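Local structure of heme oxygenase (Leptospira interrogans, 5KZL) at residues A[37-42]-A[148-153]; A[83-88]-A[159-164]; A[76-81]-A[165-170]. The protein binds heme and, as a heme oxygenase, catalyses its oxidative cleavage, a reaction that in this family yields biliverdin, carbon monoxide and ferrous iron. The protein carries 1 engineered substitution. All blocks are in the same frame, centred on the assembly; numbering follows the deposited sequence.

All three contacts join segments of one all-helical chain, and none touches the heme directly: the side chains of Leu-39, Phe-161 and Leu-79 lie about 10, 9 and 11 Å from it. Interactions 2 and 3 are neighbours, with centres about 12 Å apart, because residues 159-164 and 165-170 are consecutive in the loop ahead of helix 170-183. Arg-81 ties them together, its NH2 lying 2.8 Å from Phe-161 O and 2.8 Å from Glu-163 O. Interaction 1 sits at the periphery, its centre about 16 Å from that of interaction 2, which it meets where Leu-153 CD1 packs on Ile-159 CG2 (3.7 Å). Interactions 1 and 3 do not touch; their nearest atoms are about 14 Å apart.

Interaction 1: residues A[37-42]-A[148-153]; sequences GILEKG and ARALNL
Leu-39 meets Ala-150 and Leu-151 in a small apolar surface contact of the helical heme oxygenase fold, between the link from helix 29-36 to helix 41-64 and the C-terminal end of helix 125-151. The apolar part centres on Leu-39. Its CD1 lies 3.7 Å from Ala-150 CB, while its CB lies 3.8 Å from Leu-151 CD2. The two leucine side chains cross at about a right angle, and the CD2 branch of Leu-151 also reaches the backbone at Lys-41 N. Phe-30 and Phe-34 pack on Leu-39 from the preceding helix, and Tyr-44 touches both leucines.

Backbone approaches form the second group. Gly-37 ends helix 29-36 in a Schellman motif with positive phi (92°), and its carbonyl oxygen lies against the last turn of the other helix. The shortest contact between the segments is here, Gly-37 O to Ala-150 CB at 3.3 Å, and Ala-150 CA makes a CA-H...O contact with the same Gly-37 O at 3.4 Å. Gly-37 and Ala-150 also have the nearest CA atoms across the contact, 5.0 Å apart.

The polar links are indirect or local. No direct hydrogen bond spans the segments; a water accepts from Leu-39 N and donates to Ala-150 O. Lys-41 turns its NZ to the carbonyl of Phe-92. Glu-40, the N-cap of helix 41-64, accepts from Thr-43 N with OE1, while Gly-42 N reaches its OE2 at 3.0 Å from above the carboxylate plane, 56° out of it.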
ATOM      1  N   GLY A  37      15.042 -12.615  -5.541  1.00 31.23           N
ATOM      2  CA  GLY A  37      14.575 -12.828  -6.909  1.00 30.06           C
ATOM      3  C   GLY A  37      13.843 -14.142  -7.096  1.00 30.40           C
ATOM      4  O   GLY A  37      13.759 -14.651  -8.218  1.00 29.82           O
ATOM      5  N   ILE A  38      13.323 -14.701  -5.992  1.00 24.15           N
ATOM      6  CA  ILE A  38      12.570 -15.954  -5.962  1.00 23.14           C
ATOM      7  C   ILE A  38      11.114 -15.701  -5.545  1.00 26.86           C
ATOM      8  O   ILE A  38      10.852 -15.199  -4.441  1.00 25.86           O
ATOM      9  CB  ILE A  38      13.238 -17.032  -5.053  1.00 25.93           C
ATOM     10  CG1 ILE A  38      14.674 -17.362  -5.523  1.00 26.27           C
ATOM     11  CG2 ILE A  38      12.372 -18.300  -4.936  1.00 25.73           C
ATOM     12  CD1 ILE A  38      15.502 -18.024  -4.512  1.00 26.43           C
ATOM     13  N   LEU A  39      10.181 -16.085  -6.428  1.00 21.84           N
ATOM     14  CA  LEU A  39       8.740 -16.046  -6.192  1.00 20.63           C
ATOM     15  C   LEU A  39       8.140 -17.319  -6.734  1.00 22.94           C
ATOM     16  O   LEU A  39       8.621 -17.848  -7.740  1.00 21.79           O
ATOM     17  CB  LEU A  39       8.059 -14.863  -6.903  1.00 20.72           C
ATOM     18  CG  LEU A  39       8.267 -13.448  -6.354  1.00 25.05           C
ATOM     19  CD1 LEU A  39       7.744 -12.429  -7.337  1.00 24.88           C
ATOM     20  CD2 LEU A  39       7.576 -13.257  -5.004  1.00 25.15           C
ATOM     21  N   GLU A  40       7.069 -17.788  -6.093  1.00 18.62           N
ATOM     22  CA  GLU A  40       6.285 -18.932  -6.546  1.00 17.57           C
ATOM     23  C   GLU A  40       4.908 -18.350  -6.935  1.00 18.58           C
ATOM     24  O   GLU A  40       4.301 -17.620  -6.142  1.00 15.56           O
ATOM     25  CB  GLU A  40       6.158 -19.986  -5.435  1.00 18.61           C
ATOM     26  CG  GLU A  40       5.571 -21.313  -5.901  1.00 28.45           C
ATOM     27  CD  GLU A  40       4.056 -21.401  -5.959  1.00 39.86           C
ATOM     28  OE1 GLU A  40       3.403 -21.134  -4.923  1.00 31.45           O
ATOM     29  OE2 GLU A  40       3.521 -21.777  -7.029  1.00 30.17           O
ATOM     30  N   LYS A  41       4.443 -18.675  -8.160  1.00 15.54           N
ATOM     31  CA  LYS A  41       3.197 -18.220  -8.789  1.00 15.16           C
ATOM     32  C   LYS A  41       2.003 -18.188  -7.818  1.00 16.52           C
ATOM     33  O   LYS A  41       1.344 -17.158  -7.673  1.00 13.29           O
ATOM     34  CB  LYS A  41       2.875 -19.142  -9.979  1.00 18.97           C
ATOM     35  CG  LYS A  41       2.010 -18.520 -11.051  1.00 37.02           C
ATOM     36  CD  LYS A  41       1.532 -19.600 -12.031  1.00 43.90           C
ATOM     37  CE  LYS A  41       0.022 -19.770 -12.064  1.00 40.08           C
ATOM     38  NZ  LYS A  41      -0.709 -18.482 -12.283  1.00 13.95           N
ATOM     39  N   GLY A  42       1.742 -19.325  -7.184  1.00 13.91           N
ATOM     40  CA  GLY A  42       0.632 -19.520  -6.259  1.00 13.43           C
ATOM     41  C   GLY A  42       0.681 -18.585  -5.083  1.00 15.61           C
ATOM     42  O   GLY A  42      -0.301 -17.910  -4.797  1.00 14.73           O
ATOM     43  N   ALA A 148       9.037  -9.616 -12.398  1.00 12.23           N
ATOM     44  CA  ALA A 148       9.040 -10.116 -13.775  1.00 11.82           C
ATOM     45  C   ALA A 148      10.156 -11.145 -13.962  1.00 15.42           C
ATOM     46  O   ALA A 148       9.966 -12.130 -14.660  1.00 13.28           O
ATOM     47  CB  ALA A 148       9.215  -8.960 -14.748  1.00 12.97           C
ATOM     48  N   ARG A 149      11.303 -10.912 -13.315  1.00 12.34           N
ATOM     49  CA  ARG A 149      12.476 -11.764 -13.391  1.00 13.24           C
ATOM     50  C   ARG A 149      12.207 -13.055 -12.581  1.00 16.55           C
ATOM     51  O   ARG A 149      12.440 -14.157 -13.083  1.00 16.71           O
ATOM     52  CB  ARG A 149      13.670 -10.965 -12.850  1.00 14.87           C
ATOM     53  CG  ARG A 149      14.916 -11.776 -12.639  1.00 19.89           C
ATOM     54  CD  ARG A 149      16.146 -10.904 -12.488  1.00 19.18           C
ATOM     55  NE  ARG A 149      16.155 -10.084 -11.275  1.00 15.84           N
ATOM     56  CZ  ARG A 149      16.140  -8.756 -11.276  1.00 27.68           C
ATOM     57  NH1 ARG A 149      16.201  -8.087 -10.132  1.00 19.99           N
ATOM     58  NH2 ARG A 149      16.090  -8.084 -12.421  1.00 14.57           N
ATOM     59  N   ALA A 150      11.630 -12.908 -11.381  1.00 11.63           N
ATOM     60  CA  ALA A 150      11.316 -14.018 -10.485  1.00 11.66           C
ATOM     61  C   ALA A 150      10.318 -14.996 -11.075  1.00 14.45           C
ATOM     62  O   ALA A 150      10.492 -16.205 -10.909  1.00 14.39           O
ATOM     63  CB  ALA A 150      10.782 -13.490  -9.171  1.00 12.70           C
ATOM     64  N   LEU A 151       9.270 -14.482 -11.747  1.00  9.90           N
ATOM     65  CA  LEU A 151       8.206 -15.310 -12.329  1.00  9.67           C
ATOM     66  C   LEU A 151       8.335 -15.544 -13.835  1.00 12.78           C
ATOM     67  O   LEU A 151       7.494 -16.229 -14.436  1.00 10.94           O
ATOM     68  CB  LEU A 151       6.834 -14.698 -11.972  1.00  9.70           C
ATOM     69  CG  LEU A 151       6.448 -14.725 -10.484  1.00 13.90           C
ATOM     70  CD1 LEU A 151       5.280 -13.825 -10.213  1.00 14.48           C
ATOM     71  CD2 LEU A 151       6.187 -16.144  -9.995  1.00 19.60           C
ATOM     72  N   ASN A 152       9.433 -15.028 -14.438  1.00 10.12           N
ATOM     73  CA  ASN A 152       9.709 -15.067 -15.873  1.00 10.19           C
ATOM     74  C   ASN A 152       8.464 -14.590 -16.630  1.00 14.49           C
ATOM     75  O   ASN A 152       7.949 -15.271 -17.528  1.00 13.45           O
ATOM     76  CB  ASN A 152      10.194 -16.470 -16.328  1.00  8.03           C
ATOM     77  CG  ASN A 152      10.853 -16.439 -17.682  1.00 17.83           C
ATOM     78  OD1 ASN A 152      11.044 -15.381 -18.290  1.00 10.09           O
ATOM     79  ND2 ASN A 152      11.160 -17.606 -18.212  1.00 15.61           N
ATOM     80  N   LEU A 153       7.939 -13.419 -16.220  1.00 11.48           N
ATOM     81  CA  LEU A 153       6.710 -12.885 -16.784  1.00 11.26           C
ATOM     82  C   LEU A 153       6.837 -12.400 -18.216  1.00 16.78           C
ATOM     83  O   LEU A 153       7.875 -11.834 -18.564  1.00 18.47           O
ATOM     84  CB  LEU A 153       6.178 -11.725 -15.915  1.00 10.41           C
ATOM     85  CG  LEU A 153       5.741 -12.051 -14.479  1.00 12.85           C
ATOM     86  CD1 LEU A 153       5.282 -10.792 -13.763  1.00 10.87           C
ATOM     87  CD2 LEU A 153       4.615 -13.095 -14.460  1.00 14.45           C
TER
HETATM   88  O   HOH W   1      11.476 -17.499  -8.632  1.00 21.38           O

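Interaction 2: residues A[83-88]-A[159-164]; sequences NALLED and ISFYEF
Asp-88 grips the start of the 3-10 turn 160-162 with both carboxylate oxygens, and this forked pair is the tight part of a contact that pins the loop after helix 125-151 onto helix 82-93 in the helical heme oxygenase fold. Ser-160 N donates to OD1 at 2.8 Å through the syn lone pair, although the bond is bent (137°). Phe-161 N donates to OD2, also at 2.8 Å, and is straighter (159°); this donor arrives on the syn side but tilted out of the carboxylate plane. Two consecutive amides at the head of the turn are thus taken up by one buried side chain.

Beside this grip, Leu-85 and Phe-161 lie side by side and point the same way. Leu-85 CD2 sits over one ring face, 4.0 Å from the centroid and 27° off the normal, a CH-pi contact. The ring of Phe-161 runs alongside Leu-85 because its CG stands opposite the backbone N; Phe-51 of helix 41-64 also meets it, and the heme is about 9 Å from this side chain. Ala-84 CB fits against the serine, 3.4 Å from Ser-160 OG.

The opposite character appears at Glu-87, whose extended side chain is exposed and touches Ser-160 mainly through OE2 against CB (3.5 Å). A water joins the two more loosely: it lies 2.6 Å from Ser-160 OG and donates a weak bond to Glu-87 OE1. The chemistry implies that the loop is anchored by a carboxylate reading backbone amides; those two bonds would be expected to stabilise Asp-88 as the anion and to fix the rotation of its carboxylate.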
ATOM      1  N   ASN A  83      -7.863  -1.394  -9.183  1.00  9.03           N
ATOM      2  CA  ASN A  83      -8.012  -1.848 -10.576  1.00 10.13           C
ATOM      3  C   ASN A  83      -6.750  -2.493 -11.142  1.00 11.70           C
ATOM      4  O   ASN A  83      -6.851  -3.463 -11.890  1.00 10.46           O
ATOM      5  CB  ASN A  83      -8.519  -0.726 -11.471  1.00 12.38           C
ATOM      6  CG  ASN A  83      -9.951  -0.330 -11.170  1.00 27.44           C
ATOM      7  OD1 ASN A  83     -10.794  -1.136 -10.763  1.00 23.22           O
ATOM      8  ND2 ASN A  83     -10.271   0.919 -11.410  1.00 27.04           N
ATOM      9  N   ALA A  84      -5.573  -1.993 -10.753  1.00  8.37           N
ATOM     10  CA  ALA A  84      -4.281  -2.567 -11.165  1.00  8.35           C
ATOM     11  C   ALA A  84      -4.184  -3.989 -10.595  1.00  9.81           C
ATOM     12  O   ALA A  84      -3.819  -4.914 -11.328  1.00  7.94           O
ATOM     13  CB  ALA A  84      -3.131  -1.715 -10.648  1.00  9.28           C
ATOM     14  N   LEU A  85      -4.579  -4.168  -9.309  1.00  5.71           N
ATOM     15  CA  LEU A  85      -4.597  -5.467  -8.627  1.00  5.44           C
ATOM     16  C   LEU A  85      -5.529  -6.467  -9.306  1.00 10.20           C
ATOM     17  O   LEU A  85      -5.113  -7.603  -9.560  1.00  9.53           O
ATOM     18  CB  LEU A  85      -4.904  -5.304  -7.128  1.00  4.91           C
ATOM     19  CG  LEU A  85      -3.692  -4.753  -6.358  1.00  7.91           C
ATOM     20  CD1 LEU A  85      -4.085  -4.141  -5.060  1.00  7.47           C
ATOM     21  CD2 LEU A  85      -2.621  -5.829  -6.151  1.00  8.03           C
ATOM     22  N   LEU A  86      -6.751  -6.028  -9.665  1.00  8.27           N
ATOM     23  CA  LEU A  86      -7.730  -6.859 -10.394  1.00  8.45           C
ATOM     24  C   LEU A  86      -7.147  -7.377 -11.697  1.00 11.27           C
ATOM     25  O   LEU A  86      -7.321  -8.557 -12.031  1.00  9.86           O
ATOM     26  CB  LEU A  86      -8.994  -6.039 -10.720  1.00  8.85           C
ATOM     27  CG  LEU A  86     -10.023  -5.989  -9.631  1.00 13.78           C
ATOM     28  CD1 LEU A  86     -11.122  -5.014 -10.010  1.00 13.95           C
ATOM     29  CD2 LEU A  86     -10.566  -7.431  -9.271  1.00 12.90           C
ATOM     30  N   GLU A  87      -6.453  -6.492 -12.435  1.00  6.80           N
ATOM     31  CA  GLU A  87      -5.824  -6.838 -13.700  1.00  6.82           C
ATOM     32  C   GLU A  87      -4.722  -7.887 -13.514  1.00 10.32           C
ATOM     33  O   GLU A  87      -4.716  -8.890 -14.221  1.00  8.91           O
ATOM     34  CB  GLU A  87      -5.289  -5.590 -14.395  1.00  7.82           C
ATOM     35  CG  GLU A  87      -4.925  -5.870 -15.834  1.00 15.09           C
ATOM     36  CD  GLU A  87      -4.334  -4.674 -16.533  1.00 20.65           C
ATOM     37  OE1 GLU A  87      -5.105  -3.797 -16.983  1.00 25.89           O
ATOM     38  OE2 GLU A  87      -3.092  -4.618 -16.631  1.00 18.63           O
ATOM     39  N   ASP A  88      -3.841  -7.706 -12.516  1.00  7.32           N
ATOM     40  CA  ASP A  88      -2.793  -8.698 -12.234  1.00  4.78           C
ATOM     41  C   ASP A  88      -3.426 -10.011 -11.789  1.00  9.68           C
ATOM     42  O   ASP A  88      -2.983 -11.061 -12.233  1.00 10.73           O
ATOM     43  CB  ASP A  88      -1.793  -8.188 -11.173  1.00  5.64           C
ATOM     44  CG  ASP A  88      -0.952  -7.025 -11.665  1.00 10.22           C
ATOM     45  OD1 ASP A  88      -0.915  -6.792 -12.899  1.00 10.06           O
ATOM     46  OD2 ASP A  88      -0.327  -6.359 -10.827  1.00  9.51           O
ATOM     47  N   ILE A 159       2.182  -7.067 -13.864  1.00  7.62           N
ATOM     48  CA  ILE A 159       2.904  -6.085 -13.038  1.00  7.13           C
ATOM     49  C   ILE A 159       2.170  -4.748 -12.981  1.00  9.69           C
ATOM     50  O   ILE A 159       2.802  -3.760 -12.610  1.00  6.69           O
ATOM     51  CB  ILE A 159       4.365  -5.877 -13.556  1.00  9.77           C
ATOM     52  CG1 ILE A 159       4.368  -5.460 -15.070  1.00  8.61           C
ATOM     53  CG2 ILE A 159       5.247  -7.093 -13.258  1.00 12.21           C
ATOM     54  CD1 ILE A 159       5.600  -4.747 -15.553  1.00 22.63           C
ATOM     55  N   SER A 160       0.845  -4.692 -13.340  1.00  6.97           N
ATOM     56  CA  SER A 160       0.093  -3.429 -13.294  1.00  6.50           C
ATOM     57  C   SER A 160       0.150  -2.793 -11.903  1.00 10.20           C
ATOM     58  O   SER A 160       0.220  -1.567 -11.797  1.00  9.66           O
ATOM     59  CB  SER A 160      -1.349  -3.612 -13.769  1.00  7.73           C
ATOM     60  OG  SER A 160      -2.025  -2.364 -13.784  1.00 14.38           O
ATOM     61  N   PHE A 161       0.200  -3.618 -10.833  1.00  4.62           N
ATOM     62  CA  PHE A 161       0.271  -3.093  -9.465  1.00  4.26           C
ATOM     63  C   PHE A 161       1.419  -2.109  -9.236  1.00  8.30           C
ATOM     64  O   PHE A 161       1.286  -1.203  -8.425  1.00  7.93           O
ATOM     65  CB  PHE A 161       0.310  -4.246  -8.461  1.00  5.75           C
ATOM     66  CG  PHE A 161       0.465  -3.863  -7.009  1.00  7.59           C
ATOM     67  CD1 PHE A 161      -0.453  -3.014  -6.393  1.00 11.03           C
ATOM     68  CD2 PHE A 161       1.491  -4.407  -6.239  1.00 10.66           C
ATOM     69  CE1 PHE A 161      -0.332  -2.694  -5.032  1.00 12.52           C
ATOM     70  CE2 PHE A 161       1.603  -4.099  -4.870  1.00 13.35           C
ATOM     71  CZ  PHE A 161       0.683  -3.254  -4.277  1.00 11.85           C
ATOM     72  N   TYR A 162       2.534  -2.286  -9.937  1.00  7.37           N
ATOM     73  CA  TYR A 162       3.718  -1.438  -9.756  1.00  7.22           C
ATOM     74  C   TYR A 162       3.779  -0.231 -10.674  1.00 10.43           C
ATOM     75  O   TYR A 162       4.734   0.547 -10.575  1.00  9.30           O
ATOM     76  CB  TYR A 162       4.982  -2.276  -9.948  1.00  7.72           C
ATOM     77  CG  TYR A 162       4.985  -3.524  -9.104  1.00  6.94           C
ATOM     78  CD1 TYR A 162       5.162  -3.455  -7.726  1.00  7.93           C
ATOM     79  CD2 TYR A 162       4.799  -4.776  -9.677  1.00  7.57           C
ATOM     80  CE1 TYR A 162       5.121  -4.599  -6.934  1.00 10.84           C
ATOM     81  CE2 TYR A 162       4.761  -5.931  -8.895  1.00  8.39           C
ATOM     82  CZ  TYR A 162       4.944  -5.838  -7.526  1.00 12.26           C
ATOM     83  OH  TYR A 162       4.902  -6.962  -6.747  1.00  8.41           O
ATOM     84  N   GLU A 163       2.788  -0.071 -11.569  1.00  8.14           N
ATOM     85  CA  GLU A 163       2.784   1.007 -12.557  1.00  7.33           C
ATOM     86  C   GLU A 163       1.695   2.052 -12.323  1.00  9.55           C
ATOM     87  O   GLU A 163       0.548   1.722 -11.964  1.00  8.08           O
ATOM     88  CB  GLU A 163       2.699   0.421 -13.977  1.00  8.46           C
ATOM     89  CG  GLU A 163       3.793  -0.580 -14.302  1.00 10.00           C
ATOM     90  CD  GLU A 163       3.862  -0.893 -15.784  1.00 24.03           C
ATOM     91  OE1 GLU A 163       2.789  -0.958 -16.422  1.00 16.48           O
ATOM     92  OE2 GLU A 163       4.986  -1.067 -16.309  1.00 20.31           O
ATOM     93  N   PHE A 164       2.075   3.322 -12.532  1.00  6.94           N
ATOM     94  CA  PHE A 164       1.220   4.492 -12.331  1.00  6.32           C
ATOM     95  C   PHE A 164       1.050   5.238 -13.657  1.00 10.72           C
ATOM     96  O   PHE A 164       1.746   6.225 -13.872  1.00 11.63           O
ATOM     97  CB  PHE A 164       1.822   5.404 -11.220  1.00  7.30           C
ATOM     98  CG  PHE A 164       1.899   4.680  -9.895  1.00  9.62           C
ATOM     99  CD1 PHE A 164       2.992   3.874  -9.585  1.00 12.28           C
ATOM    100  CD2 PHE A 164       0.847   4.747  -8.985  1.00 10.25           C
ATOM    101  CE1 PHE A 164       3.046   3.173  -8.373  1.00 12.87           C
ATOM    102  CE2 PHE A 164       0.896   4.027  -7.786  1.00 12.81           C
ATOM    103  CZ  PHE A 164       2.001   3.262  -7.482  1.00 10.60           C
TER
HETATM  104  O   HOH W   2      -4.325  -1.997 -15.028  1.00 27.00           O

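Interaction 3: residues A[76-81]-A[165-170]; sequences FPELYR and PMIQDI
Van der Waals packing aided by one bridging water joins the loop between helices 41-64 and 82-93, at Glu-78 and Leu-79, to Met-166 and Ile-167 of the loop that leads into helix 170-183. Ile-167 carries the inner half: its CG1 approaches Glu-78 CB at 3.8 Å and its CD1 meets Leu-79 CD2 at 3.8 Å. With CG1 anti to the carbonyl carbon (chi1 -59°), the longer branch of Ile-167 is the one that reaches across. Met-166 covers the outer half, its extended chain crossing Glu-78 at about a right angle, with SD 3.8 Å from Glu-78 CA.

Residues 77-79 form a short 3-10 turn, closed by the bond from Tyr-80 N to Pro-77 O, and in this all-helical heme oxygenase fold Phe-173 of helix 170-183 packs against Glu-78, Leu-79 and Ile-167 together. Arg-81 folds back on the turn, its NE donating to Leu-79 O at 2.9 Å from above the carbonyl plane, while its guanidinium makes a cation-pi contact with Phe-164. The water donates to Glu-78 O at 2.8 Å and accepts from Met-166 N at 3.0 Å.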
ATOM      1  N   PHE A  76      -5.367  11.925  -3.858  1.00  9.23           N
ATOM      2  CA  PHE A  76      -4.573  11.485  -5.003  1.00  7.45           C
ATOM      3  C   PHE A  76      -5.104  10.199  -5.678  1.00 11.86           C
ATOM      4  O   PHE A  76      -4.465   9.148  -5.578  1.00  9.62           O
ATOM      5  CB  PHE A  76      -3.098  11.307  -4.586  1.00  8.60           C
ATOM      6  CG  PHE A  76      -2.325  12.574  -4.270  1.00  9.24           C
ATOM      7  CD1 PHE A  76      -2.117  13.546  -5.245  1.00 10.99           C
ATOM      8  CD2 PHE A  76      -1.721  12.746  -3.029  1.00 10.29           C
ATOM      9  CE1 PHE A  76      -1.336  14.679  -4.973  1.00 11.86           C
ATOM     10  CE2 PHE A  76      -0.956  13.888  -2.753  1.00 12.28           C
ATOM     11  CZ  PHE A  76      -0.776  14.849  -3.725  1.00 10.56           C
ATOM     12  N   PRO A  77      -6.206  10.287  -6.463  1.00 12.13           N
ATOM     13  CA  PRO A  77      -6.718   9.087  -7.162  1.00 11.75           C
ATOM     14  C   PRO A  77      -5.703   8.470  -8.124  1.00 14.08           C
ATOM     15  O   PRO A  77      -5.864   7.311  -8.485  1.00 12.54           O
ATOM     16  CB  PRO A  77      -7.936   9.607  -7.937  1.00 14.02           C
ATOM     17  CG  PRO A  77      -8.340  10.845  -7.239  1.00 18.83           C
ATOM     18  CD  PRO A  77      -7.093  11.451  -6.663  1.00 14.93           C
ATOM     19  N   GLU A  78      -4.664   9.236  -8.535  1.00 10.97           N
ATOM     20  CA  GLU A  78      -3.565   8.757  -9.400  1.00 10.15           C
ATOM     21  C   GLU A  78      -2.889   7.523  -8.796  1.00 12.26           C
ATOM     22  O   GLU A  78      -2.277   6.735  -9.522  1.00 13.64           O
ATOM     23  CB  GLU A  78      -2.468   9.837  -9.558  1.00 11.14           C
ATOM     24  CG  GLU A  78      -2.925  11.084 -10.279  1.00 16.86           C
ATOM     25  CD  GLU A  78      -3.311  12.243  -9.379  1.00 14.92           C
ATOM     26  OE1 GLU A  78      -3.874  12.023  -8.283  1.00 11.07           O
ATOM     27  OE2 GLU A  78      -3.189  13.387  -9.859  1.00 15.39           O
ATOM     28  N   LEU A  79      -2.922   7.420  -7.452  1.00  7.06           N
ATOM     29  CA  LEU A  79      -2.258   6.353  -6.698  1.00  7.07           C
ATOM     30  C   LEU A  79      -3.071   5.083  -6.546  1.00 10.13           C
ATOM     31  O   LEU A  79      -2.482   4.057  -6.216  1.00 11.11           O
ATOM     32  CB  LEU A  79      -1.847   6.871  -5.308  1.00  7.25           C
ATOM     33  CG  LEU A  79      -0.869   8.052  -5.272  1.00 10.90           C
ATOM     34  CD1 LEU A  79      -0.765   8.610  -3.864  1.00 11.09           C
ATOM     35  CD2 LEU A  79       0.529   7.625  -5.766  1.00  8.57           C
ATOM     36  N   TYR A  80      -4.409   5.142  -6.740  1.00  5.83           N
ATOM     37  CA  TYR A  80      -5.307   3.989  -6.526  1.00  5.87           C
ATOM     38  C   TYR A  80      -4.816   2.732  -7.229  1.00  9.74           C
ATOM     39  O   TYR A  80      -4.346   2.794  -8.380  1.00  8.82           O
ATOM     40  CB  TYR A  80      -6.766   4.307  -6.863  1.00  7.86           C
ATOM     41  CG  TYR A  80      -7.446   5.342  -5.986  1.00  8.95           C
ATOM     42  CD1 TYR A  80      -6.807   5.875  -4.863  1.00  9.94           C
ATOM     43  CD2 TYR A  80      -8.738   5.776  -6.271  1.00  9.30           C
ATOM     44  CE1 TYR A  80      -7.438   6.829  -4.059  1.00 10.23           C
ATOM     45  CE2 TYR A  80      -9.378   6.726  -5.474  1.00  9.50           C
ATOM     46  CZ  TYR A  80      -8.713   7.269  -4.388  1.00 11.00           C
ATOM     47  OH  TYR A  80      -9.371   8.175  -3.605  1.00 10.99           O
ATOM     48  N   ARG A  81      -4.885   1.602  -6.496  1.00  5.30           N
ATOM     49  CA  ARG A  81      -4.337   0.302  -6.898  1.00  5.73           C
ATOM     50  C   ARG A  81      -5.351  -0.795  -7.133  1.00  7.91           C
ATOM     51  O   ARG A  81      -4.982  -1.805  -7.738  1.00  8.95           O
ATOM     52  CB  ARG A  81      -3.294  -0.183  -5.847  1.00  8.49           C
ATOM     53  CG  ARG A  81      -2.108   0.767  -5.541  1.00  7.22           C
ATOM     54  CD  ARG A  81      -1.116   0.902  -6.685  1.00 14.10           C
ATOM     55  NE  ARG A  81      -1.591   1.809  -7.739  1.00 12.14           N
ATOM     56  CZ  ARG A  81      -1.201   1.754  -9.010  1.00 14.28           C
ATOM     57  NH1 ARG A  81      -1.679   2.620  -9.898  1.00  9.26           N
ATOM     58  NH2 ARG A  81      -0.306   0.857  -9.397  1.00  8.41           N
ATOM     59  N   PRO A 165       0.172   4.759 -14.578  1.00  7.18           N
ATOM     60  CA  PRO A 165       0.044   5.431 -15.886  1.00  7.72           C
ATOM     61  C   PRO A 165      -0.442   6.879 -15.790  1.00 12.14           C
ATOM     62  O   PRO A 165      -0.162   7.660 -16.683  1.00 14.52           O
ATOM     63  CB  PRO A 165      -0.921   4.527 -16.666  1.00  8.38           C
ATOM     64  CG  PRO A 165      -1.696   3.800 -15.609  1.00 12.20           C
ATOM     65  CD  PRO A 165      -0.714   3.576 -14.494  1.00  7.94           C
ATOM     66  N   MET A 166      -1.097   7.255 -14.674  1.00  9.74           N
ATOM     67  CA  MET A 166      -1.588   8.617 -14.461  1.00 10.53           C
ATOM     68  C   MET A 166      -0.472   9.583 -14.015  1.00 14.38           C
ATOM     69  O   MET A 166      -0.714  10.786 -13.905  1.00 15.26           O
ATOM     70  CB  MET A 166      -2.731   8.611 -13.412  1.00 12.96           C
ATOM     71  CG  MET A 166      -3.961   7.854 -13.856  1.00 17.54           C
ATOM     72  SD  MET A 166      -5.295   7.931 -12.631  1.00 22.21           S
ATOM     73  CE  MET A 166      -6.654   7.221 -13.552  1.00 19.97           C
ATOM     74  N   ILE A 167       0.724   9.052 -13.703  1.00 10.51           N
ATOM     75  CA  ILE A 167       1.870   9.824 -13.202  1.00 10.02           C
ATOM     76  C   ILE A 167       3.020   9.678 -14.213  1.00 14.78           C
ATOM     77  O   ILE A 167       3.623   8.609 -14.306  1.00 16.33           O
ATOM     78  CB  ILE A 167       2.280   9.363 -11.752  1.00 12.19           C
ATOM     79  CG1 ILE A 167       1.116   9.518 -10.711  1.00 12.08           C
ATOM     80  CG2 ILE A 167       3.540  10.088 -11.271  1.00 11.70           C
ATOM     81  CD1 ILE A 167       1.354   8.758  -9.301  1.00 11.66           C
ATOM     82  N   GLN A 168       3.348  10.747 -14.944  1.00 12.80           N
ATOM     83  CA  GLN A 168       4.432  10.678 -15.938  1.00 14.24           C
ATOM     84  C   GLN A 168       5.785  11.064 -15.380  1.00 18.40           C
ATOM     85  O   GLN A 168       6.800  10.769 -16.002  1.00 20.43           O
ATOM     86  CB  GLN A 168       4.108  11.493 -17.205  1.00 17.14           C
ATOM     87  CG  GLN A 168       2.930  10.944 -18.021  1.00 34.15           C
ATOM     88  CD  GLN A 168       1.601  11.384 -17.456  1.00 54.30           C
ATOM     89  OE1 GLN A 168       1.379  12.570 -17.173  1.00 53.58           O
ATOM     90  NE2 GLN A 168       0.708  10.427 -17.229  1.00 42.39           N
ATOM     91  N   ASP A 169       5.800  11.733 -14.214  1.00 13.78           N
ATOM     92  CA  ASP A 169       7.010  12.161 -13.498  1.00 12.30           C
ATOM     93  C   ASP A 169       6.947  11.608 -12.072  1.00 12.50           C
ATOM     94  O   ASP A 169       6.495  12.294 -11.158  1.00 10.58           O
ATOM     95  CB  ASP A 169       7.107  13.704 -13.488  1.00 13.73           C
ATOM     96  CG  ASP A 169       8.282  14.290 -12.727  1.00 14.39           C
ATOM     97  OD1 ASP A 169       9.194  13.514 -12.343  1.00 12.81           O
ATOM     98  OD2 ASP A 169       8.274  15.520 -12.478  1.00 16.07           O
ATOM     99  N   ILE A 170       7.426  10.384 -11.876  1.00  9.21           N
ATOM    100  CA  ILE A 170       7.389   9.716 -10.572  1.00  9.30           C
ATOM    101  C   ILE A 170       8.140  10.503  -9.505  1.00 11.07           C
ATOM    102  O   ILE A 170       7.607  10.695  -8.404  1.00  9.26           O
ATOM    103  CB  ILE A 170       7.895   8.243 -10.691  1.00 13.28           C
ATOM    104  CG1 ILE A 170       6.986   7.432 -11.645  1.00 14.82           C
ATOM    105  CG2 ILE A 170       7.984   7.563  -9.300  1.00 14.14           C
ATOM    106  CD1 ILE A 170       7.615   6.146 -12.212  1.00 25.47           C
TER
HETATM  107  O   HOH W   3      -1.687   5.845 -12.058  1.00 11.87           O